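PDB 3D3U: 4-hydroxybutyrate CoA-transferase from Porphyromonas gingivalis, which probably transfers coenzyme A between acyl-CoA thioesters and free carboxylates such as acetate or 4-hydroxybutyrate. Local coordinates for residues 6-17 with 171-179; 33-41 with 153-161. One frame throughout, in Å; residues are numbered along the deposited sequence.

Interaction 1: 6-17 with 171-179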
loop_
_atom_site.group_PDB
_atom_site.type_symbol
_atom_site.label_atom_id
_atom_site.label_comp_id
_atom_site.label_asym_id
_atom_site.label_seq_id
_atom_site.Cartn_x
_atom_site.Cartn_y
_atom_site.Cartn_z
ATOM N N LEU A 6 22.368 -10.274 -24.269
ATOM C CA LEU A 6 22.604 -9.869 -22.872
ATOM C C LEU A 6 21.781 -10.666 -21.856
ATOM O O LEU A 6 22.275 -11.000 -20.782
ATOM C CB LEU A 6 22.243 -8.411 -22.666
ATOM C CG LEU A 6 23.351 -7.687 -21.998
ATOM C CD1 LEU A 6 24.373 -7.848 -23.079
ATOM C CD2 LEU A 6 22.866 -6.281 -21.803
ATOM N N TYR A 7 20.527 -10.942 -22.193
ATOM C CA TYR A 7 19.695 -11.712 -21.325
ATOM C C TYR A 7 20.503 -12.938 -21.058
ATOM O O TYR A 7 20.710 -13.280 -19.891
ATOM C CB TYR A 7 18.418 -12.106 -22.016
ATOM C CG TYR A 7 17.383 -12.782 -21.130
ATOM C CD1 TYR A 7 16.395 -12.022 -20.541
ATOM C CD2 TYR A 7 17.370 -14.165 -20.913
ATOM C CE1 TYR A 7 15.450 -12.579 -19.784
ATOM C CE2 TYR A 7 16.408 -14.744 -20.153
ATOM C CZ TYR A 7 15.438 -13.929 -19.582
ATOM O OH TYR A 7 14.410 -14.382 -18.732
ATOM N N ARG A 8 21.011 -13.573 -22.118
ATOM C CA ARG A 8 21.705 -14.811 -21.948
ATOM C C ARG A 8 22.937 -14.556 -21.106
ATOM O O ARG A 8 23.151 -15.286 -20.194
ATOM C CB ARG A 8 21.918 -15.590 -23.289
ATOM C CG ARG A 8 20.759 -16.569 -23.627
ATOM C CD ARG A 8 20.437 -17.553 -22.376
ATOM N NE ARG A 8 18.989 -17.809 -22.052
ATOM C CZ ARG A 8 18.489 -18.738 -21.154
ATOM N NH1 ARG A 8 19.326 -19.513 -20.435
ATOM N NH2 ARG A 8 17.140 -18.871 -20.989
ATOM N N GLN A 9 23.705 -13.510 -21.342
ATOM C CA GLN A 9 25.005 -13.396 -20.662
ATOM C C GLN A 9 24.941 -13.079 -19.114
ATOM O O GLN A 9 25.994 -13.117 -18.407
ATOM C CB GLN A 9 25.937 -12.422 -21.435
ATOM C CG GLN A 9 27.218 -11.890 -20.671
ATOM C CD GLN A 9 27.516 -10.331 -20.888
ATOM O OE1 GLN A 9 27.821 -9.905 -22.038
ATOM N NE2 GLN A 9 27.417 -9.496 -19.789
ATOM N N ARG A 10 23.732 -12.783 -18.575
ATOM C CA ARG A 10 23.570 -12.267 -17.182
ATOM C C ARG A 10 22.680 -13.172 -16.346
ATOM O O ARG A 10 22.448 -12.924 -15.156
ATOM C CB ARG A 10 22.891 -10.898 -17.230
ATOM C CG ARG A 10 23.813 -9.614 -17.224
ATOM C CD ARG A 10 23.390 -8.596 -18.290
ATOM N NE ARG A 10 23.636 -7.213 -17.972
ATOM C CZ ARG A 10 24.777 -6.596 -18.163
ATOM N NH1 ARG A 10 25.874 -7.209 -18.648
ATOM N NH2 ARG A 10 24.846 -5.338 -17.830
ATOM N N VAL A 11 22.115 -14.193 -16.994
ATOM C CA VAL A 11 21.356 -15.247 -16.255
ATOM C C VAL A 11 22.244 -16.235 -15.397
ATOM O O VAL A 11 23.294 -16.679 -15.870
ATOM C CB VAL A 11 20.264 -15.959 -17.139
ATOM C CG1 VAL A 11 20.779 -16.182 -18.408
ATOM C CG2 VAL A 11 19.846 -17.249 -16.592
ATOM N N CYS A 12 21.849 -16.471 -14.128
ATOM C CA CYS A 12 22.479 -17.411 -13.205
ATOM C C CYS A 12 21.408 -18.036 -12.317
ATOM O O CYS A 12 20.222 -17.890 -12.561
ATOM C CB CYS A 12 23.586 -16.753 -12.373
ATOM S SG CYS A 12 23.122 -15.132 -11.706
ATOM N N SER A 13 21.842 -18.778 -11.314
ATOM C CA SER A 13 20.955 -19.378 -10.346
ATOM C C SER A 13 20.843 -18.358 -9.292
ATOM O O SER A 13 21.688 -17.497 -9.142
ATOM C CB SER A 13 21.601 -20.635 -9.694
ATOM O OG SER A 13 22.716 -20.287 -8.867
ATOM N N ALA A 14 19.831 -18.518 -8.484
ATOM C CA ALA A 14 19.717 -17.688 -7.351
ATOM C C ALA A 14 21.047 -17.748 -6.581
ATOM O O ALA A 14 21.614 -16.689 -6.213
ATOM C CB ALA A 14 18.577 -18.148 -6.526
ATOM N N ASP A 15 21.562 -18.963 -6.390
ATOM C CA ASP A 15 22.691 -19.180 -5.451
ATOM C C ASP A 15 23.938 -18.509 -5.968
ATOM O O ASP A 15 24.688 -17.855 -5.212
ATOM C CB ASP A 15 23.010 -20.658 -5.250
ATOM C CG ASP A 15 21.875 -21.471 -4.480
ATOM O OD1 ASP A 15 22.005 -21.624 -3.224
ATOM O OD2 ASP A 15 20.856 -22.027 -5.039
ATOM N N GLU A 16 24.145 -18.599 -7.284
ATOM C CA GLU A 16 25.304 -17.972 -7.864
ATOM C C GLU A 16 25.174 -16.469 -7.719
ATOM O O GLU A 16 26.175 -15.758 -7.415
ATOM C CB GLU A 16 25.470 -18.353 -9.298
ATOM C CG GLU A 16 25.477 -19.816 -9.637
ATOM C CD GLU A 16 25.232 -19.999 -11.138
ATOM O OE1 GLU A 16 24.168 -19.524 -11.660
ATOM O OE2 GLU A 16 26.123 -20.587 -11.827
ATOM N N ALA A 17 23.953 -15.976 -7.903
ATOM C CA ALA A 17 23.705 -14.525 -7.628
ATOM C C ALA A 17 23.860 -14.042 -6.139
ATOM O O ALA A 17 24.544 -13.075 -5.882
ATOM C CB ALA A 17 22.449 -14.075 -8.217
ATOM N N ILE A 171 16.264 -4.530 -19.394
ATOM C CA ILE A 171 17.100 -5.721 -19.180
ATOM C C ILE A 171 18.550 -5.350 -18.943
ATOM O O ILE A 171 19.213 -5.972 -18.151
ATOM C CB ILE A 171 16.840 -6.859 -20.283
ATOM C CG1 ILE A 171 16.991 -8.197 -19.645
ATOM C CG2 ILE A 171 17.756 -6.885 -21.505
ATOM C CD1 ILE A 171 15.881 -8.410 -18.722
ATOM N N SER A 172 19.017 -4.291 -19.594
ATOM C CA SER A 172 20.376 -3.907 -19.419
ATOM C C SER A 172 20.710 -3.350 -18.025
ATOM O O SER A 172 21.853 -3.330 -17.685
ATOM C CB SER A 172 20.977 -3.159 -20.661
ATOM O OG SER A 172 20.351 -1.912 -21.030
ATOM N N LYS A 173 19.733 -3.018 -17.176
ATOM C CA LYS A 173 20.028 -2.463 -15.801
ATOM C C LYS A 173 20.095 -3.567 -14.729
ATOM O O LYS A 173 20.333 -3.336 -13.505
ATOM C CB LYS A 173 19.036 -1.305 -15.412
ATOM C CG LYS A 173 18.834 -0.222 -16.545
ATOM C CD LYS A 173 20.232 0.452 -17.072
ATOM C CE LYS A 173 20.089 1.183 -18.419
ATOM N NZ LYS A 173 18.753 2.034 -18.819
ATOM N N LEU A 174 19.881 -4.777 -15.209
ATOM C CA LEU A 174 19.912 -5.960 -14.380
ATOM C C LEU A 174 21.274 -6.628 -14.429
ATOM O O LEU A 174 21.789 -6.885 -15.476
ATOM C CB LEU A 174 18.833 -6.933 -14.871
ATOM C CG LEU A 174 17.367 -6.719 -14.428
ATOM C CD1 LEU A 174 17.020 -5.320 -14.344
ATOM C CD2 LEU A 174 16.373 -7.454 -15.341
ATOM N N THR A 175 21.873 -6.852 -13.277
ATOM C CA THR A 175 23.208 -7.452 -13.183
ATOM C C THR A 175 23.172 -8.957 -13.236
ATOM O O THR A 175 24.040 -9.553 -13.845
ATOM C CB THR A 175 23.799 -7.124 -11.823
ATOM O OG1 THR A 175 23.635 -5.740 -11.593
ATOM C CG2 THR A 175 25.261 -7.284 -11.803
ATOM N N HIS A 176 22.245 -9.558 -12.487
ATOM C CA HIS A 176 22.083 -10.988 -12.438
ATOM C C HIS A 176 20.588 -11.252 -12.616
ATOM O O HIS A 176 19.736 -10.533 -12.021
ATOM C CB HIS A 176 22.592 -11.577 -11.115
ATOM C CG HIS A 176 23.962 -11.101 -10.704
ATOM N ND1 HIS A 176 24.160 -10.017 -9.860
ATOM C CD2 HIS A 176 25.196 -11.587 -10.989
ATOM C CE1 HIS A 176 25.455 -9.836 -9.677
ATOM N NE2 HIS A 176 26.110 -10.778 -10.341
ATOM N N ILE A 177 20.251 -12.230 -13.466
ATOM C CA ILE A 177 18.852 -12.524 -13.709
ATOM C C ILE A 177 18.667 -13.935 -13.308
ATOM O O ILE A 177 19.425 -14.790 -13.721
ATOM C CB ILE A 177 18.529 -12.398 -15.229
ATOM C CG1 ILE A 177 18.523 -10.961 -15.651
ATOM C CG2 ILE A 177 17.151 -13.060 -15.632
ATOM C CD1 ILE A 177 18.666 -10.948 -17.050
ATOM N N ILE A 178 17.630 -14.182 -12.549
ATOM C CA ILE A 178 17.366 -15.498 -12.053
ATOM C C ILE A 178 16.034 -15.862 -12.666
ATOM O O ILE A 178 14.988 -15.576 -12.084
ATOM C CB ILE A 178 17.241 -15.423 -10.574
ATOM C CG1 ILE A 178 18.577 -15.010 -10.023
ATOM C CG2 ILE A 178 16.966 -16.727 -10.004
ATOM C CD1 ILE A 178 18.530 -14.266 -8.693
ATOM N N GLU A 179 16.044 -16.459 -13.866
ATOM C CA GLU A 179 14.743 -16.788 -14.486
ATOM C C GLU A 179 13.978 -17.755 -13.648
ATOM O O GLU A 179 14.472 -18.808 -13.367
ATOM C CB GLU A 179 14.756 -17.313 -15.927
ATOM C CG GLU A 179 16.016 -17.756 -16.537
ATOM C CD GLU A 179 15.920 -17.424 -18.008
ATOM O OE1 GLU A 179 16.845 -17.730 -18.793
ATOM O OE2 GLU A 179 14.872 -16.854 -18.381
#
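Ile177 and Ile178, successive residues of edge strand 176-180, present apolar side chains to the N-terminal segment. CD1 of Ile177 lies 4.3 Å from CD1 of Tyr7, and the same ring atom of Tyr7 meets CG1 of Ile171 at 4.0 Å. Ile178 packs instead against the start of helix 14-21: its CG2 comes within 4.1 Å of Ala14 CB, while its CD1 approaches the CB of Ala17. Two alanines suit this surface, since their short side chains let the helix lie close to the branched isoleucine. Ala17 CB also touches the CB of His176, beside Cys12 SG.

Between the two helices the chain runs as a short connector, and at Val11 and Ile177 the backbones form a single beta bridge. Ile177 N donates to Arg10 O, and Cys12 N returns a bond to Ile177 O at 3.0 Å, nearly straight at 162°. Just beyond, Ser13 caps helix 14-21: its OG accepts from Glu16 N at 2.7 Å and Glu16 OE1 accepts from Ser13 N, a capping box that fixes the turn after the bridge.

The polar edge gathers round Glu179. The Tyr7 side chain leaves with CG opposite the backbone N (chi1 -173°), which carries the ring toward Glu179; its OH donates to Glu179 OE2, which lies at the ring's edge but is met from above the carboxylate plane. Glu179 OE1 sits over one face of the Arg8 guanidinium, in a salt bridge to NH2. At the other end Arg10 NE makes a weak bond to Leu174 O, 3.1 Å away. One carboxylate thus receives both a phenol and a guanidinium from successive residues of helix 4-10; the nearby positive charge would be expected to stabilise its ionised form.

Interaction 2: 33-41 with 153-161; sequences AAAAPVRFS and VAEVNKQMP
The start of helix 38-46 lies over strand 151-157 of the parallel sheet in the N-terminal acetyl-CoA hydrolase/transferase domain, and Glu155 makes the polar link from the strand to it. Its chain, extended beyond CG (chi2 175°), delivers the carboxylate to the first turn of the helix. OE1 accepts from Phe40 N at 2.9 Å with an N-H...O angle of 170°, an almost straight bond to a backbone amide of the helix's first turn, where amides generally lack the acceptor one turn back. Pro37, the N-cap residue and centre of an inverse gamma turn, places its CB beside the same oxygen.

OE2 is gripped side-on by Arg39, whose NE and NH1 both point to this one atom, at 3.0 and 3.1 Å. The oxygen lies in the guanidinium plane, although the guanidinium and carboxylate planes are turned 70° apart. The remaining nitrogen, NH2, forms a salt bridge with Glu182.

Apolar contacts flank the carboxylate. Phe40 sets CE2 against Val153 CG1 at 3.5 Å, and the flexible thioether of Met160 bends to bring CE within 4.0 Å of Ala35 CB. Glutamate fits here because one oxygen can serve the helix start and the other an arginine; the buried negative charge is thereby met by a salt bridge and, probably, by the positive end of the helix dipole.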
loop_
_atom_site.group_PDB
_atom_site.type_symbol
_atom_site.label_atom_id
_atom_site.label_comp_id
_atom_site.label_asym_id
_atom_site.label_seq_id
_atom_site.Cartn_x
_atom_site.Cartn_y
_atom_site.Cartn_z
ATOM N N ALA A 33 6.022 -6.873 -0.753
ATOM C CA ALA A 33 4.589 -7.230 -0.770
ATOM C C ALA A 33 4.555 -8.538 -1.540
ATOM O O ALA A 33 5.190 -9.508 -1.092
ATOM C CB ALA A 33 3.698 -6.133 -1.402
ATOM N N ALA A 34 3.862 -8.597 -2.684
ATOM C CA ALA A 34 3.673 -9.873 -3.384
ATOM C C ALA A 34 4.742 -10.002 -4.422
ATOM O O ALA A 34 4.720 -11.014 -5.124
ATOM C CB ALA A 34 2.307 -9.985 -4.018
ATOM N N ALA A 35 5.703 -9.055 -4.450
ATOM C CA ALA A 35 6.778 -9.062 -5.397
ATOM C C ALA A 35 8.052 -9.318 -4.696
ATOM O O ALA A 35 9.110 -9.065 -5.275
ATOM C CB ALA A 35 6.895 -7.749 -6.114
ATOM N N ALA A 36 7.948 -9.777 -3.451
ATOM C CA ALA A 36 9.053 -10.099 -2.541
ATOM C C ALA A 36 9.839 -11.309 -3.114
ATOM O O ALA A 36 9.214 -12.263 -3.587
ATOM C CB ALA A 36 8.463 -10.447 -1.191
ATOM N N PRO A 37 11.172 -11.264 -3.140
ATOM C CA PRO A 37 11.929 -12.209 -3.887
ATOM C C PRO A 37 12.406 -13.322 -2.965
ATOM O O PRO A 37 13.554 -13.433 -2.508
ATOM C CB PRO A 37 13.068 -11.354 -4.447
ATOM C CG PRO A 37 13.071 -10.148 -3.653
ATOM C CD PRO A 37 12.060 -10.251 -2.545
ATOM N N VAL A 38 11.458 -14.191 -2.747
ATOM C CA VAL A 38 11.587 -15.264 -1.837
ATOM C C VAL A 38 12.606 -16.272 -2.352
ATOM O O VAL A 38 13.310 -16.866 -1.530
ATOM C CB VAL A 38 10.184 -15.819 -1.542
ATOM C CG1 VAL A 38 9.361 -15.774 -2.795
ATOM C CG2 VAL A 38 10.260 -17.229 -0.975
ATOM N N ARG A 39 12.749 -16.466 -3.668
ATOM C CA ARG A 39 13.823 -17.418 -4.184
ATOM C C ARG A 39 15.207 -17.066 -3.763
ATOM O O ARG A 39 16.013 -17.904 -3.356
ATOM C CB ARG A 39 13.831 -17.473 -5.683
ATOM C CG ARG A 39 13.073 -18.686 -6.139
ATOM C CD ARG A 39 11.612 -18.602 -5.951
ATOM N NE ARG A 39 11.048 -17.264 -6.192
ATOM C CZ ARG A 39 9.744 -17.056 -6.028
ATOM N NH1 ARG A 39 9.204 -15.853 -6.199
ATOM N NH2 ARG A 39 8.971 -18.086 -5.651
ATOM N N PHE A 40 15.460 -15.781 -3.895
ATOM C CA PHE A 40 16.615 -15.186 -3.384
ATOM C C PHE A 40 16.687 -15.295 -1.879
ATOM O O PHE A 40 17.780 -15.579 -1.362
ATOM C CB PHE A 40 16.619 -13.744 -3.736
ATOM C CG PHE A 40 17.995 -13.122 -3.696
ATOM C CD1 PHE A 40 18.496 -12.562 -2.541
ATOM C CD2 PHE A 40 18.792 -13.119 -4.802
ATOM C CE1 PHE A 40 19.740 -11.959 -2.503
ATOM C CE2 PHE A 40 20.015 -12.557 -4.739
ATOM C CZ PHE A 40 20.484 -11.937 -3.555
ATOM N N SER A 41 15.599 -15.104 -1.125
ATOM C CA SER A 41 15.686 -15.340 0.350
ATOM C C SER A 41 16.088 -16.807 0.673
ATOM O O SER A 41 17.000 -17.120 1.490
ATOM C CB SER A 41 14.389 -14.934 1.042
ATOM O OG SER A 41 14.386 -15.246 2.440
ATOM N N VAL A 153 19.530 -7.347 -8.563
ATOM C CA VAL A 153 19.289 -8.754 -8.828
ATOM C C VAL A 153 17.793 -8.982 -9.126
ATOM O O VAL A 153 16.983 -8.833 -8.244
ATOM C CB VAL A 153 19.701 -9.533 -7.630
ATOM C CG1 VAL A 153 19.520 -11.008 -7.890
ATOM C CG2 VAL A 153 21.162 -9.220 -7.263
ATOM N N ALA A 154 17.400 -9.339 -10.337
ATOM C CA ALA A 154 15.985 -9.407 -10.588
ATOM C C ALA A 154 15.571 -10.862 -10.811
ATOM O O ALA A 154 16.197 -11.520 -11.647
ATOM C CB ALA A 154 15.678 -8.662 -11.778
ATOM N N GLU A 155 14.533 -11.363 -10.132
ATOM C CA GLU A 155 14.094 -12.677 -10.415
ATOM C C GLU A 155 13.151 -12.449 -11.512
ATOM O O GLU A 155 12.191 -11.743 -11.387
ATOM C CB GLU A 155 13.306 -13.258 -9.248
ATOM C CG GLU A 155 14.071 -13.592 -7.970
ATOM C CD GLU A 155 13.161 -14.085 -6.769
ATOM O OE1 GLU A 155 13.714 -14.168 -5.596
ATOM O OE2 GLU A 155 11.920 -14.440 -6.920
ATOM N N VAL A 156 13.401 -13.055 -12.639
ATOM C CA VAL A 156 12.476 -12.910 -13.786
ATOM C C VAL A 156 11.288 -13.914 -13.778
ATOM O O VAL A 156 11.445 -15.117 -13.981
ATOM C CB VAL A 156 13.240 -12.880 -15.104
ATOM C CG1 VAL A 156 12.241 -12.899 -16.294
ATOM C CG2 VAL A 156 14.146 -11.650 -15.096
ATOM N N ASN A 157 10.103 -13.410 -13.498
ATOM C CA ASN A 157 9.086 -14.331 -13.246
ATOM C C ASN A 157 8.083 -14.403 -14.393
ATOM O O ASN A 157 7.435 -13.385 -14.816
ATOM C CB ASN A 157 8.467 -14.064 -11.915
ATOM C CG ASN A 157 7.667 -15.234 -11.423
ATOM O OD1 ASN A 157 7.317 -16.149 -12.213
ATOM N ND2 ASN A 157 7.309 -15.209 -10.133
ATOM N N LYS A 158 8.030 -15.626 -14.948
ATOM C CA LYS A 158 7.090 -15.970 -16.035
ATOM C C LYS A 158 5.635 -15.799 -15.578
ATOM O O LYS A 158 4.779 -15.539 -16.394
ATOM C CB LYS A 158 7.392 -17.338 -16.708
ATOM C CG LYS A 158 8.509 -17.134 -17.777
ATOM C CD LYS A 158 8.769 -18.251 -18.850
ATOM C CE LYS A 158 10.102 -17.984 -19.680
ATOM N NZ LYS A 158 11.161 -17.239 -18.836
ATOM N N GLN A 159 5.400 -15.869 -14.258
ATOM C CA GLN A 159 4.093 -15.629 -13.679
ATOM C C GLN A 159 3.822 -14.138 -13.302
ATOM O O GLN A 159 2.638 -13.757 -13.136
ATOM C CB GLN A 159 3.932 -16.479 -12.420
ATOM C CG GLN A 159 2.707 -17.358 -12.359
ATOM C CD GLN A 159 3.132 -18.749 -12.622
ATOM O OE1 GLN A 159 2.710 -19.725 -11.949
ATOM N NE2 GLN A 159 4.064 -18.870 -13.588
ATOM N N MET A 160 4.860 -13.307 -13.111
ATOM C CA MET A 160 4.637 -11.881 -12.684
ATOM C C MET A 160 3.898 -11.175 -13.801
ATOM O O MET A 160 4.390 -11.198 -14.915
ATOM C CB MET A 160 5.966 -11.117 -12.426
ATOM C CG MET A 160 5.739 -9.654 -12.020
ATOM S SD MET A 160 4.771 -9.470 -10.435
ATOM C CE MET A 160 5.868 -10.066 -9.213
ATOM N N PRO A 161 2.739 -10.581 -13.542
ATOM C CA PRO A 161 2.015 -9.787 -14.539
ATOM C C PRO A 161 2.735 -8.528 -15.029
ATOM O O PRO A 161 3.568 -7.968 -14.338
ATOM C CB PRO A 161 0.752 -9.335 -13.773
ATOM C CG PRO A 161 1.024 -9.540 -12.452
ATOM C CD PRO A 161 1.991 -10.629 -12.285
#

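In the fold
Strands 151-157 and 176-180 are parallel neighbours in the six-stranded sheet, so interactions 1 and 2, with centres about 13 Å apart, share one framework. Backbone bonds probably join them directly: Ala154 N lies 3.1 Å from His176 O, and Val156 N lies 3.0 Å from Ile178 O. Ile178 also packs its CD1 on Val153 CG1 at 3.5 Å and touches Phe40, continuing the apolar layer from one contact into the other. Interaction 1 closes the outer edge of the sheet with the N-terminal segment, whereas interaction 2 is buried farther in, its centre about 18 Å from the centre of the chain, against about 29 Å for that of interaction 1.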